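PDB 4WD2: aromatic-amino-acid transaminase TyrB from Burkholderia cenocepacia K56-2Valvano, which probably catalyses the reversible, pyridoxal-phosphate-dependent transfer of amino groups between aromatic amino acids and 2-oxo acids. Local coordinates for residues 110-115 and 260-265; 156-161 and 193-198; 223-228 and 317-322. All blocks are in the same frame, centred on the assembly; numbering follows the deposited sequence.

Interaction 1: 110-115 and 260-265; sequences GGSGAL and GERVGG
Gly110 lies across the guanidinium of Arg262, its CA over one face of the group and 4.2 Å from CZ, while Ser112 comes to the edge, with OG 3.7 Å from NH1. The arginine reaches this place by folding: CG of Arg262 sits beside its own backbone N (chi1 -47°), and the chain bends again at chi2 and chi3. Beneath it the backbones are nearly in touch, Gly110 CA and Gly264 CA being 4.0 Å apart. Gly110 CA also makes a C-H...O contact of 3.6 Å with Val263 O, and a turn further along the helix the CB of Ala114 rests 3.2 Å from Gly265 O. The closest backbone approach is thus between two glycines, of which Gly110 has a positive phi.

What unites the two segments is the phosphate of the cofactor, carried as the modified residue LLP at position 254. Ser112 OG and Arg262 NH1 both hydrogen-bond to its OP3, and Gly111 N bonds to OP2. In the next shell Arg262 NH2 is held by Tyr259 O, whereas Ser292 and Tyr291 of the second subunit bond to Ser112 OG and Arg262 NH1, so the pocket is completed across the dimer. An arginine and the N-terminal turn of helix 110-125, converging on one phosphate, would be expected to stabilise its negative charge and help to fix the phosphate end of the cofactor.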
ATOM      1  N   GLY A 110       4.495   3.359   4.801  1.00  9.66           N
ATOM      2  CA  GLY A 110       5.828   3.280   5.364  1.00  8.92           C
ATOM      3  C   GLY A 110       6.799   4.120   4.560  1.00 10.08           C
ATOM      4  O   GLY A 110       6.408   4.861   3.661  1.00 10.01           O
ATOM      5  N   GLY A 111       8.075   4.020   4.895  1.00 11.86           N
ATOM      6  CA  GLY A 111       9.103   4.682   4.115  1.00 10.64           C
ATOM      7  C   GLY A 111       9.244   4.030   2.748  1.00  9.16           C
ATOM      8  O   GLY A 111       9.592   4.698   1.773  1.00  9.25           O
ATOM      9  N   SER A 112       8.976   2.728   2.681  1.00  8.81           N
ATOM     10  CA  SER A 112       9.027   1.989   1.420  1.00 11.15           C
ATOM     11  C   SER A 112       8.053   2.564   0.412  1.00 11.12           C
ATOM     12  O   SER A 112       8.402   2.788  -0.751  1.00 11.79           O
ATOM     13  CB  SER A 112       8.699   0.504   1.631  1.00 12.95           C
ATOM     14  OG  SER A 112       9.606  -0.128   2.512  1.00 15.06           O
ATOM     15  N   GLY A 113       6.818   2.768   0.864  1.00  8.99           N
ATOM     16  CA  GLY A 113       5.775   3.309   0.018  1.00  8.08           C
ATOM     17  C   GLY A 113       6.140   4.679  -0.513  1.00  7.39           C
ATOM     18  O   GLY A 113       5.805   5.025  -1.644  1.00  9.62           O
ATOM     19  N   ALA A 114       6.843   5.456   0.302  1.00  7.97           N
ATOM     20  CA  ALA A 114       7.274   6.787  -0.104  1.00  7.80           C
ATOM     21  C   ALA A 114       8.336   6.692  -1.191  1.00  9.32           C
ATOM     22  O   ALA A 114       8.328   7.464  -2.145  1.00  7.79           O
ATOM     23  CB  ALA A 114       7.798   7.564   1.089  1.00  7.28           C
ATOM     24  N   LEU A 115       9.247   5.734  -1.041  1.00 10.44           N
ATOM     25  CA  LEU A 115      10.289   5.519  -2.032  1.00  7.96           C
ATOM     26  C   LEU A 115       9.668   5.083  -3.362  1.00  8.49           C
ATOM     27  O   LEU A 115      10.084   5.534  -4.435  1.00  8.85           O
ATOM     28  CB  LEU A 115      11.293   4.479  -1.528  1.00  7.48           C
ATOM     29  CG  LEU A 115      12.214   4.908  -0.375  1.00  6.65           C
ATOM     30  CD1 LEU A 115      12.883   3.690   0.267  1.00  7.79           C
ATOM     31  CD2 LEU A 115      13.262   5.891  -0.862  1.00  6.36           C
ATOM     32  N   GLY A 260       4.349  -2.655  11.547  1.00  9.96           N
ATOM     33  CA  GLY A 260       3.306  -3.423  10.889  1.00 11.18           C
ATOM     34  C   GLY A 260       2.044  -2.664  10.517  1.00 10.78           C
ATOM     35  O   GLY A 260       1.109  -3.249   9.964  1.00 11.51           O
ATOM     36  N   GLU A 261       1.995  -1.372  10.817  1.00 10.64           N
ATOM     37  CA  GLU A 261       0.841  -0.576  10.418  1.00 12.94           C
ATOM     38  C   GLU A 261       1.171   0.337   9.238  1.00 14.31           C
ATOM     39  O   GLU A 261       0.338   1.133   8.811  1.00 15.93           O
ATOM     40  CB  GLU A 261       0.299   0.240  11.600  1.00 13.53           C
ATOM     41  CG  GLU A 261      -0.225  -0.583  12.794  1.00 13.13           C
ATOM     42  CD  GLU A 261      -1.388  -1.538  12.463  1.00 13.36           C
ATOM     43  OE1 GLU A 261      -1.926  -1.522  11.332  1.00 13.01           O
ATOM     44  OE2 GLU A 261      -1.770  -2.313  13.363  1.00 12.78           O
ATOM     45  N   ARG A 262       2.391   0.205   8.722  1.00 13.00           N
ATOM     46  CA  ARG A 262       2.815   0.827   7.462  1.00 11.37           C
ATOM     47  C   ARG A 262       2.473   2.313   7.341  1.00 11.44           C
ATOM     48  O   ARG A 262       1.567   2.703   6.593  1.00 10.40           O
ATOM     49  CB  ARG A 262       2.211   0.064   6.275  1.00 10.40           C
ATOM     50  CG  ARG A 262       2.353  -1.458   6.365  1.00 11.62           C
ATOM     51  CD  ARG A 262       3.784  -1.902   6.615  1.00 12.24           C
ATOM     52  NE  ARG A 262       4.695  -1.479   5.554  1.00 12.86           N
ATOM     53  CZ  ARG A 262       5.861  -0.877   5.768  1.00 11.54           C
ATOM     54  NH1 ARG A 262       6.627  -0.519   4.742  1.00 10.72           N
ATOM     55  NH2 ARG A 262       6.259  -0.629   7.009  1.00 10.17           N
ATOM     56  N   VAL A 263       3.209   3.139   8.074  1.00 11.22           N
ATOM     57  CA  VAL A 263       2.983   4.573   8.054  1.00 11.31           C
ATOM     58  C   VAL A 263       4.275   5.338   7.782  1.00 10.62           C
ATOM     59  O   VAL A 263       5.313   5.085   8.396  1.00 10.61           O
ATOM     60  CB  VAL A 263       2.357   5.059   9.374  1.00 11.23           C
ATOM     61  CG1 VAL A 263       0.853   4.836   9.344  1.00 12.79           C
ATOM     62  CG2 VAL A 263       2.980   4.338  10.555  1.00 10.21           C
ATOM     63  N   GLY A 264       4.192   6.263   6.833  1.00 10.12           N
ATOM     64  CA  GLY A 264       5.320   7.082   6.448  1.00  8.64           C
ATOM     65  C   GLY A 264       4.854   8.305   5.693  1.00  8.42           C
ATOM     66  O   GLY A 264       3.649   8.536   5.559  1.00  8.69           O
ATOM     67  N   GLY A 265       5.803   9.102   5.208  1.00  7.51           N
ATOM     68  CA  GLY A 265       5.463  10.248   4.387  1.00  6.33           C
ATOM     69  C   GLY A 265       6.389  10.414   3.198  1.00  6.05           C
ATOM     70  O   GLY A 265       7.526   9.935   3.200  1.00  7.66           O
TER

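Interaction 2: 156-161 and 193-198; sequences PYYDEA and TGVDLD
Near one edge of the large mixed sheet, one strand in from strand 164-165, the end of strand 152-159 meets the loop leading to helix 199-211, where Tyr157 and Tyr158 engage Thr193, Val195 and Leu197. The hydroxyl of Tyr157 donates a short hydrogen bond of 2.6 Å from OH to Val195 O, approaching at a C=O...O angle of 143° and tilted 27° from the carbonyl plane. A water donates to Tyr157 OH (3.3 Å) and to Asp196 OD1 (2.9 Å), a carboxylate held mainly by the backbone N of Cys189 and of His190 and by a salt bridge to Arg353. Leu197 CD1 packs obliquely against the ring at 3.7 Å from Tyr157 CE1.

Tyr158 holds CG anti to its backbone N (chi1 179°), which carries the ring past Thr193 in the opposite direction and across Val195 at about a right angle: Val195 CG2 meets the ring edge, in plane, 3.8 Å from CD1, and Thr193 CB lies 3.9 Å from the same CD1. Thr193 OG1 accepts from Val195 N at 3.1 Å in an ST turn.

Around this core, Tyr157 stacks on His190 and Tyr158 meets Tyr358 edge-to-face. Leu165 of strand 164-165, Met170 of helix 167-175 and Trp202 of helix 199-211 all touch Leu197.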
ATOM      1  N   PRO A 156      31.015   5.873  -3.780  1.00 12.71           N
ATOM      2  CA  PRO A 156      31.804   5.452  -2.615  1.00 12.39           C
ATOM      3  C   PRO A 156      31.199   5.990  -1.327  1.00 11.91           C
ATOM      4  O   PRO A 156      30.694   7.116  -1.318  1.00 11.88           O
ATOM      5  CB  PRO A 156      33.184   6.067  -2.872  1.00 12.07           C
ATOM      6  CG  PRO A 156      33.243   6.267  -4.345  1.00 12.81           C
ATOM      7  CD  PRO A 156      31.837   6.571  -4.782  1.00 12.65           C
ATOM      8  N   TYR A 157      31.240   5.209  -0.255  1.00 10.96           N
ATOM      9  CA  TYR A 157      30.666   5.677   0.997  1.00 11.19           C
ATOM     10  C   TYR A 157      31.398   5.075   2.184  1.00 11.37           C
ATOM     11  O   TYR A 157      32.196   5.746   2.826  1.00 13.10           O
ATOM     12  CB  TYR A 157      29.165   5.354   1.056  1.00  9.60           C
ATOM     13  CG  TYR A 157      28.428   6.063   2.181  1.00  9.66           C
ATOM     14  CD1 TYR A 157      27.994   7.372   2.035  1.00 10.69           C
ATOM     15  CD2 TYR A 157      28.170   5.421   3.384  1.00  9.87           C
ATOM     16  CE1 TYR A 157      27.319   8.027   3.057  1.00 10.56           C
ATOM     17  CE2 TYR A 157      27.507   6.065   4.413  1.00  9.66           C
ATOM     18  CZ  TYR A 157      27.079   7.367   4.244  1.00 10.95           C
ATOM     19  OH  TYR A 157      26.416   8.011   5.272  1.00 11.93           O
ATOM     20  N   TYR A 158      31.142   3.804   2.468  1.00 11.32           N
ATOM     21  CA  TYR A 158      31.760   3.176   3.630  1.00 12.00           C
ATOM     22  C   TYR A 158      33.238   2.940   3.385  1.00 13.31           C
ATOM     23  O   TYR A 158      33.646   2.565   2.278  1.00 14.25           O
ATOM     24  CB  TYR A 158      31.065   1.862   3.981  1.00 12.70           C
ATOM     25  CG  TYR A 158      31.670   1.152   5.167  1.00 13.49           C
ATOM     26  CD1 TYR A 158      31.477   1.629   6.458  1.00 13.98           C
ATOM     27  CD2 TYR A 158      32.432   0.001   4.999  1.00 14.73           C
ATOM     28  CE1 TYR A 158      32.033   0.983   7.549  1.00 14.70           C
ATOM     29  CE2 TYR A 158      32.989  -0.655   6.085  1.00 15.07           C
ATOM     30  CZ  TYR A 158      32.786  -0.159   7.354  1.00 15.43           C
ATOM     31  OH  TYR A 158      33.334  -0.812   8.433  1.00 18.18           O
ATOM     32  N   ASP A 159      34.039   3.182   4.418  1.00 12.55           N
ATOM     33  CA  ASP A 159      35.471   2.973   4.329  1.00 15.17           C
ATOM     34  C   ASP A 159      35.841   1.759   5.153  1.00 16.26           C
ATOM     35  O   ASP A 159      35.917   1.837   6.376  1.00 16.03           O
ATOM     36  CB  ASP A 159      36.241   4.203   4.811  1.00 16.28           C
ATOM     37  CG  ASP A 159      37.724   4.125   4.496  1.00 20.91           C
ATOM     38  OD1 ASP A 159      38.246   3.010   4.290  1.00 22.25           O
ATOM     39  OD2 ASP A 159      38.375   5.188   4.450  1.00 23.57           O
ATOM     40  N   GLU A 160      36.071   0.646   4.464  1.00 17.93           N
ATOM     41  CA  GLU A 160      36.416  -0.624   5.097  1.00 22.07           C
ATOM     42  C   GLU A 160      37.567  -0.507   6.094  1.00 24.86           C
ATOM     43  O   GLU A 160      37.563  -1.156   7.144  1.00 26.66           O
ATOM     44  CB  GLU A 160      36.777  -1.661   4.027  1.00 22.87           C
ATOM     45  N   ALA A 161      38.550   0.320   5.763  1.00 25.04           N
ATOM     46  CA  ALA A 161      39.757   0.410   6.574  1.00 25.86           C
ATOM     47  C   ALA A 161      39.547   1.201   7.860  1.00 26.90           C
ATOM     48  O   ALA A 161      40.210   0.936   8.865  1.00 29.59           O
ATOM     49  CB  ALA A 161      40.884   1.022   5.764  1.00 26.31           C
ATOM     50  N   THR A 193      25.431   0.667   7.835  1.00  9.51           N
ATOM     51  CA  THR A 193      26.775   0.880   8.381  1.00 10.56           C
ATOM     52  C   THR A 193      26.839   1.772   9.616  1.00 10.65           C
ATOM     53  O   THR A 193      27.792   1.697  10.391  1.00 10.41           O
ATOM     54  CB  THR A 193      27.714   1.485   7.321  1.00 11.67           C
ATOM     55  OG1 THR A 193      27.340   2.848   7.074  1.00 10.48           O
ATOM     56  CG2 THR A 193      27.646   0.684   6.023  1.00 12.31           C
ATOM     57  N   GLY A 194      25.841   2.625   9.799  1.00 10.46           N
ATOM     58  CA  GLY A 194      25.864   3.569  10.902  1.00  9.02           C
ATOM     59  C   GLY A 194      26.826   4.726  10.670  1.00 10.54           C
ATOM     60  O   GLY A 194      26.987   5.590  11.533  1.00  9.88           O
ATOM     61  N   VAL A 195      27.466   4.762   9.504  1.00 10.01           N
ATOM     62  CA  VAL A 195      28.366   5.873   9.202  1.00  8.95           C
ATOM     63  C   VAL A 195      27.569   7.053   8.630  1.00  8.74           C
ATOM     64  O   VAL A 195      26.900   6.922   7.605  1.00  6.94           O
ATOM     65  CB  VAL A 195      29.481   5.452   8.218  1.00  8.85           C
ATOM     66  CG1 VAL A 195      30.302   6.659   7.780  1.00  7.15           C
ATOM     67  CG2 VAL A 195      30.391   4.399   8.848  1.00  8.65           C
ATOM     68  N   ASP A 196      27.646   8.202   9.300  1.00 10.32           N
ATOM     69  CA  ASP A 196      26.911   9.402   8.881  1.00 10.40           C
ATOM     70  C   ASP A 196      27.830  10.555   8.485  1.00 11.14           C
ATOM     71  O   ASP A 196      28.945  10.674   8.986  1.00 11.21           O
ATOM     72  CB  ASP A 196      25.980   9.891   9.998  1.00  9.65           C
ATOM     73  CG  ASP A 196      24.815   8.952  10.258  1.00 11.06           C
ATOM     74  OD1 ASP A 196      24.617   8.011   9.462  1.00 10.84           O
ATOM     75  OD2 ASP A 196      24.084   9.172  11.252  1.00 11.82           O
ATOM     76  N   LEU A 197      27.342  11.420   7.603  1.00 11.04           N
ATOM     77  CA  LEU A 197      28.017  12.684   7.330  1.00  9.19           C
ATOM     78  C   LEU A 197      27.843  13.614   8.522  1.00  9.58           C
ATOM     79  O   LEU A 197      26.823  13.544   9.213  1.00 10.26           O
ATOM     80  CB  LEU A 197      27.455  13.352   6.072  1.00  8.64           C
ATOM     81  CG  LEU A 197      27.935  12.946   4.675  1.00  8.29           C
ATOM     82  CD1 LEU A 197      27.662  11.468   4.391  1.00  7.72           C
ATOM     83  CD2 LEU A 197      27.253  13.824   3.637  1.00  6.95           C
ATOM     84  N   ASP A 198      28.817  14.491   8.766  1.00  7.92           N
ATOM     85  CA  ASP A 198      28.595  15.573   9.725  1.00  8.66           C
ATOM     86  C   ASP A 198      28.019  16.780   8.978  1.00  8.51           C
ATOM     87  O   ASP A 198      27.941  16.779   7.754  1.00  6.43           O
ATOM     88  CB  ASP A 198      29.879  15.940  10.494  1.00 10.68           C
ATOM     89  CG  ASP A 198      31.011  16.421   9.593  1.00 12.21           C
ATOM     90  OD1 ASP A 198      30.798  17.328   8.762  1.00 12.61           O
ATOM     91  OD2 ASP A 198      32.137  15.899   9.737  1.00 12.65           O
TER
HETATM   92  O   HOH W   1      23.539   8.419   6.826  1.00 22.20           O

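Interaction 3: 223-228 and 317-322; sequences QGFGAG and EELSAM
With CG placed anti to its backbone N (chi1 177°), Leu319 extends from its helix and splits its two methyls between neighbouring residues of the loop, while Phe225, whose CG stands beside its own N (chi1 -75°), turns its ring under one of them, CD1. This methyl of Leu319 sits over one face of that ring in a CH-pi contact, 4.1 Å from the centroid and 19° off the normal, displaced toward the rim. The other methyl, CD2, rests 3.8 Å from Gly224 CA and 3.9 Å from Gln223 O.

Met322, one turn further on, brings its terminal methyl to the ring edge, with CE 3.4 Å from Phe225 CZ. One aromatic ring is thus met on a face by leucine and at an edge by methionine, the i and i+3 positions of one side of helix 309-338. In fold terms, this long helix is packed against the loop that leaves strand 215-220 of the central sheet.

Gly224 has a positive phi, and its bare CA lets Leu319 CD2 come close. Asp232 accepts from the backbone N of Gly224, Gly226 and Ala227, three bonds to one carboxylate, consistent with a fixed loop conformation, and Met355 packs on Phe225.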
ATOM      1  N   GLN A 223      14.379   9.222  12.007  1.00  6.81           N
ATOM      2  CA  GLN A 223      14.368  10.533  12.657  1.00  7.89           C
ATOM      3  C   GLN A 223      14.116  10.363  14.151  1.00  8.63           C
ATOM      4  O   GLN A 223      13.075   9.859  14.560  1.00 10.86           O
ATOM      5  CB  GLN A 223      13.309  11.464  12.049  1.00  6.65           C
ATOM      6  CG  GLN A 223      13.437  12.923  12.527  1.00  6.16           C
ATOM      7  CD  GLN A 223      12.314  13.823  12.041  1.00  7.66           C
ATOM      8  OE1 GLN A 223      11.310  13.354  11.495  1.00  7.48           O
ATOM      9  NE2 GLN A 223      12.476  15.127  12.250  1.00  9.57           N
ATOM     10  N   GLY A 224      15.092  10.754  14.956  1.00  8.25           N
ATOM     11  CA  GLY A 224      14.973  10.663  16.397  1.00 10.19           C
ATOM     12  C   GLY A 224      15.968   9.715  17.028  1.00 10.43           C
ATOM     13  O   GLY A 224      16.171   9.754  18.240  1.00 11.70           O
ATOM     14  N   PHE A 225      16.602   8.876  16.211  1.00 10.25           N
ATOM     15  CA  PHE A 225      17.532   7.863  16.718  1.00 11.09           C
ATOM     16  C   PHE A 225      19.015   8.229  16.657  1.00 11.27           C
ATOM     17  O   PHE A 225      19.856   7.447  17.091  1.00 12.71           O
ATOM     18  CB  PHE A 225      17.343   6.550  15.959  1.00 11.30           C
ATOM     19  CG  PHE A 225      16.118   5.791  16.360  1.00 13.08           C
ATOM     20  CD1 PHE A 225      16.098   5.053  17.532  1.00 14.35           C
ATOM     21  CD2 PHE A 225      14.997   5.808  15.564  1.00 11.42           C
ATOM     22  CE1 PHE A 225      14.977   4.351  17.897  1.00 15.00           C
ATOM     23  CE2 PHE A 225      13.870   5.105  15.920  1.00 13.21           C
ATOM     24  CZ  PHE A 225      13.857   4.375  17.083  1.00 14.51           C
ATOM     25  N   GLY A 226      19.347   9.390  16.110  1.00 10.51           N
ATOM     26  CA  GLY A 226      20.740   9.793  16.016  1.00  9.03           C
ATOM     27  C   GLY A 226      21.094  10.842  17.054  1.00 10.60           C
ATOM     28  O   GLY A 226      21.853  10.573  17.989  1.00 11.10           O
ATOM     29  N   ALA A 227      20.540  12.037  16.880  1.00  9.71           N
ATOM     30  CA  ALA A 227      20.790  13.152  17.785  1.00 11.05           C
ATOM     31  C   ALA A 227      19.513  13.937  18.085  1.00 11.65           C
ATOM     32  O   ALA A 227      19.560  15.130  18.387  1.00 12.73           O
ATOM     33  CB  ALA A 227      21.849  14.074  17.200  1.00 12.03           C
ATOM     34  N   GLY A 228      18.371  13.267  18.006  1.00 12.01           N
ATOM     35  CA  GLY A 228      17.105  13.922  18.279  1.00 10.74           C
ATOM     36  C   GLY A 228      16.405  14.299  16.988  1.00 10.26           C
ATOM     37  O   GLY A 228      17.018  14.314  15.923  1.00 10.28           O
ATOM     38  N   GLU A 317       9.593  12.220  24.371  1.00 13.37           N
ATOM     39  CA  GLU A 317      10.348  11.807  25.546  1.00 14.98           C
ATOM     40  C   GLU A 317      10.770  10.340  25.466  1.00 13.86           C
ATOM     41  O   GLU A 317      11.925  10.020  25.730  1.00 13.38           O
ATOM     42  CB  GLU A 317       9.539  12.061  26.821  1.00 19.02           C
ATOM     43  CG  GLU A 317       9.527  13.527  27.241  1.00 23.73           C
ATOM     44  CD  GLU A 317       8.728  13.787  28.513  1.00 28.97           C
ATOM     45  OE1 GLU A 317       8.070  12.850  29.026  1.00 31.65           O
ATOM     46  OE2 GLU A 317       8.759  14.938  29.002  1.00 30.18           O
ATOM     47  N   GLU A 318       9.846   9.450  25.107  1.00 12.74           N
ATOM     48  CA  GLU A 318      10.177   8.024  25.035  1.00 12.51           C
ATOM     49  C   GLU A 318      11.166   7.758  23.905  1.00 11.08           C
ATOM     50  O   GLU A 318      12.085   6.957  24.052  1.00 11.36           O
ATOM     51  CB  GLU A 318       8.919   7.168  24.850  1.00 13.80           C
ATOM     52  CG  GLU A 318       9.203   5.657  24.798  1.00 16.39           C
ATOM     53  CD  GLU A 318       7.948   4.798  24.947  1.00 18.11           C
ATOM     54  OE1 GLU A 318       6.831   5.358  24.965  1.00 18.84           O
ATOM     55  OE2 GLU A 318       8.078   3.557  25.051  1.00 19.20           O
ATOM     56  N   LEU A 319      10.981   8.444  22.781  1.00  9.90           N
ATOM     57  CA  LEU A 319      11.886   8.299  21.646  1.00 10.34           C
ATOM     58  C   LEU A 319      13.299   8.771  21.994  1.00 12.09           C
ATOM     59  O   LEU A 319      14.288   8.167  21.564  1.00 11.38           O
ATOM     60  CB  LEU A 319      11.350   9.067  20.433  1.00  9.84           C
ATOM     61  CG  LEU A 319      12.243   9.068  19.189  1.00  9.90           C
ATOM     62  CD1 LEU A 319      12.405   7.659  18.594  1.00  8.46           C
ATOM     63  CD2 LEU A 319      11.705  10.046  18.161  1.00  9.49           C
ATOM     64  N   SER A 320      13.400   9.844  22.776  1.00 12.64           N
ATOM     65  CA  SER A 320      14.712  10.336  23.196  1.00 13.95           C
ATOM     66  C   SER A 320      15.365   9.358  24.172  1.00 13.38           C
ATOM     67  O   SER A 320      16.578   9.176  24.156  1.00 13.42           O
ATOM     68  CB  SER A 320      14.605  11.727  23.827  1.00 16.65           C
ATOM     69  OG  SER A 320      14.045  11.664  25.127  1.00 19.58           O
ATOM     70  N   ALA A 321      14.557   8.720  25.015  1.00 12.53           N
ATOM     71  CA  ALA A 321      15.062   7.677  25.906  1.00 10.48           C
ATOM     72  C   ALA A 321      15.540   6.460  25.109  1.00  9.64           C
ATOM     73  O   ALA A 321      16.523   5.822  25.475  1.00  8.19           O
ATOM     74  CB  ALA A 321      14.001   7.274  26.906  1.00 11.29           C
ATOM     75  N   MET A 322      14.842   6.141  24.023  1.00 10.77           N
ATOM     76  CA  MET A 322      15.280   5.086  23.103  1.00 11.00           C
ATOM     77  C   MET A 322      16.612   5.455  22.464  1.00 11.16           C
ATOM     78  O   MET A 322      17.529   4.636  22.393  1.00 12.02           O
ATOM     79  CB  MET A 322      14.232   4.836  22.014  1.00 10.13           C
ATOM     80  CG  MET A 322      12.961   4.188  22.522  1.00 11.23           C
ATOM     81  SD  MET A 322      11.570   4.407  21.399  1.00 16.19           S
ATOM     82  CE  MET A 322      12.159   3.613  19.925  1.00 15.55           C
TER

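Followed from the N terminus, the chain first passes 110-115, at the start of helix 110-125, and opens the long loop that interaction 1 closes at 260-265. Interaction 2 opens and closes wholly within that span, joining the end of strand 152-159 to the approach to helix 199-211. Interaction 3 begins later inside the same span, at 223-228, but closes beyond it at 317-322, so it crosses interaction 1 and follows interaction 2 in series. Interactions 1 and 2 reach the same mixed sheet, their centres about 25 Å apart, whereas interaction 3 brings helix 309-338 to a loop following strand 215-220. The three do not touch; the nearest atoms of interactions 2 and 3 are about 6 Å apart.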